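Local coordinates for phosphoenolpyruvate-protein phosphotransferase (Coxiella burnetii, PDB 3TRC), which probably transfers phosphate from phosphoenolpyruvate to a histidine of a partner protein, this chain being its GAF domain, at residues M4-I9 with E36-D41. Numbering follows the deposited sequence.
Sequences MNMLKI and EALPAD
The carbonyl oxygen of Ala-37 faces the CD1 methyl of Ile-9, with the selenium-bound methyl of Met-6 farther off. Ile-9 CD1 lies 3.6 Å from Ala-37 O, and Met-6 CE comes within 4.3 Å of the same oxygen. The first is a van der Waals contact; the second is long and loose. The site belongs to the helical side of a GAF domain, where helix 3-19 packs against the last part of helix 23-37 and the loop that leads into strand 42-49. That loop includes a cis peptide bond before Pro-39.

Ile-9 covers the methyl group of Ala-37 with both of its branches. CG2 and CD1 of Ile-9 each stand 3.8 Å from Ala-37 CB. CG2 is anti to the backbone N of Ile-9, while CG1 lies beside that N (chi1 -66°), and an extended chi2 of 163° carries CD1 to Ala-37 O.

Met-6 is modelled as selenomethionine. Its chain bends at chi2 (-62°) and again at chi3, which brings its end nearer to Leu-38. Phe-147 of helix 142-164 touches Met-6, Ile-9 and Leu-38 and joins both halves of the contact. Met-6 also packs on Leu-7 of the second subunit, so helix 3-19 takes part in the interface between the two subunits. The side chains of Met-6 and Leu-38 cross at about a right angle, with Met-6 SE 3.7 Å from Leu-38 CD2.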
loop_
_atom_site.group_PDB
_atom_site.type_symbol
_atom_site.label_atom_id
_atom_site.label_comp_id
_atom_site.label_asym_id
_atom_site.label_seq_id
_atom_site.Cartn_x
_atom_site.Cartn_y
_atom_site.Cartn_z
HETATM N N MSE A 4 3.682 10.440 -10.572
HETATM C CA MSE A 4 4.970 9.900 -10.140
HETATM C C MSE A 4 5.266 10.276 -8.685
HETATM O O MSE A 4 5.738 9.451 -7.908
HETATM C CB MSE A 4 6.108 10.357 -11.061
HETATM C CG MSE A 4 7.465 9.794 -10.677
HETATM SE SE MSE A 4 7.676 7.886 -11.080
HETATM C CE MSE A 4 7.987 8.018 -12.998
ATOM N N ASN A 5 4.978 11.521 -8.316
ATOM C CA ASN A 5 5.120 11.937 -6.920
ATOM C C ASN A 5 4.241 11.110 -5.994
ATOM O O ASN A 5 4.705 10.597 -4.979
ATOM C CB ASN A 5 4.766 13.413 -6.752
ATOM C CG ASN A 5 5.857 14.328 -7.241
ATOM O OD1 ASN A 5 5.698 15.012 -8.247
ATOM N ND2 ASN A 5 6.974 14.357 -6.524
HETATM N N MSE A 6 2.967 10.988 -6.347
HETATM C CA MSE A 6 2.031 10.201 -5.551
HETATM C C MSE A 6 2.605 8.823 -5.269
HETATM O O MSE A 6 2.534 8.314 -4.154
HETATM C CB MSE A 6 0.692 10.067 -6.280
HETATM C CG MSE A 6 -0.016 11.376 -6.507
HETATM SE SE MSE A 6 -0.438 12.229 -4.817
HETATM C CE MSE A 6 0.831 13.675 -4.867
ATOM N N LEU A 7 3.178 8.216 -6.299
ATOM C CA LEU A 7 3.732 6.883 -6.187
ATOM C C LEU A 7 4.840 6.808 -5.131
ATOM O O LEU A 7 4.874 5.892 -4.316
ATOM C CB LEU A 7 4.264 6.464 -7.552
ATOM C CG LEU A 7 4.463 4.992 -7.849
ATOM C CD1 LEU A 7 3.237 4.163 -7.455
ATOM C CD2 LEU A 7 4.761 4.868 -9.331
ATOM N N LYS A 8 5.733 7.789 -5.136
ATOM C CA LYS A 8 6.835 7.807 -4.183
ATOM C C LYS A 8 6.384 8.222 -2.783
ATOM O O LYS A 8 6.959 7.791 -1.782
ATOM C CB LYS A 8 7.948 8.722 -4.678
ATOM C CG LYS A 8 8.564 8.269 -5.984
ATOM C CD LYS A 8 9.664 9.213 -6.403
ATOM C CE LYS A 8 10.301 8.775 -7.708
ATOM N NZ LYS A 8 11.022 9.909 -8.344
ATOM N N ILE A 9 5.361 9.065 -2.714
ATOM C CA ILE A 9 4.780 9.433 -1.430
ATOM C C ILE A 9 4.157 8.200 -0.803
ATOM O O ILE A 9 4.322 7.947 0.388
ATOM C CB ILE A 9 3.703 10.517 -1.586
ATOM C CG1 ILE A 9 4.344 11.816 -2.064
ATOM C CG2 ILE A 9 2.944 10.726 -0.264
ATOM C CD1 ILE A 9 3.362 12.816 -2.623
ATOM N N GLU A 36 1.041 17.512 4.218
ATOM C CA GLU A 36 2.356 17.955 3.777
ATOM C C GLU A 36 2.614 17.615 2.318
ATOM O O GLU A 36 3.206 18.408 1.582
ATOM C CB GLU A 36 3.453 17.300 4.622
ATOM C CG GLU A 36 3.520 17.780 6.051
ATOM C CD GLU A 36 4.499 16.964 6.875
ATOM O OE1 GLU A 36 4.738 15.788 6.527
ATOM O OE2 GLU A 36 5.030 17.498 7.868
ATOM N N ALA A 37 2.189 16.422 1.913
ATOM C CA ALA A 37 2.660 15.817 0.670
ATOM C C ALA A 37 1.794 16.072 -0.564
ATOM O O ALA A 37 2.317 16.158 -1.677
ATOM C CB ALA A 37 2.884 14.311 0.866
ATOM N N LEU A 38 0.482 16.187 -0.383
ATOM C CA LEU A 38 -0.408 16.375 -1.529
ATOM C C LEU A 38 -0.133 17.659 -2.327
ATOM O O LEU A 38 0.034 17.592 -3.543
ATOM C CB LEU A 38 -1.882 16.291 -1.123
ATOM C CG LEU A 38 -2.435 14.884 -0.919
ATOM C CD1 LEU A 38 -3.895 14.954 -0.498
ATOM C CD2 LEU A 38 -2.283 14.062 -2.192
ATOM N N PRO A 39 -0.110 18.829 -1.662
ATOM C CA PRO A 39 -0.458 19.084 -0.259
ATOM C C PRO A 39 -1.949 19.351 -0.086
ATOM O O PRO A 39 -2.686 19.480 -1.063
ATOM C CB PRO A 39 0.319 20.361 0.053
ATOM C CG PRO A 39 0.294 21.108 -1.244
ATOM C CD PRO A 39 0.398 20.046 -2.324
ATOM N N ALA A 40 -2.389 19.427 1.165
ATOM C CA ALA A 40 -3.755 19.813 1.480
ATOM C C ALA A 40 -3.723 20.618 2.771
ATOM O O ALA A 40 -2.720 20.621 3.476
ATOM C CB ALA A 40 -4.646 18.584 1.635
ATOM N N ASP A 41 -4.819 21.295 3.093
ATOM C CA ASP A 41 -4.829 22.165 4.269
ATOM C C ASP A 41 -5.394 21.524 5.529
ATOM O O ASP A 41 -5.057 21.937 6.638
ATOM C CB ASP A 41 -5.540 23.476 3.956
ATOM C CG ASP A 41 -4.937 24.173 2.764
ATOM O OD1 ASP A 41 -3.709 24.418 2.777
ATOM O OD2 ASP A 41 -5.674 24.433 1.798
#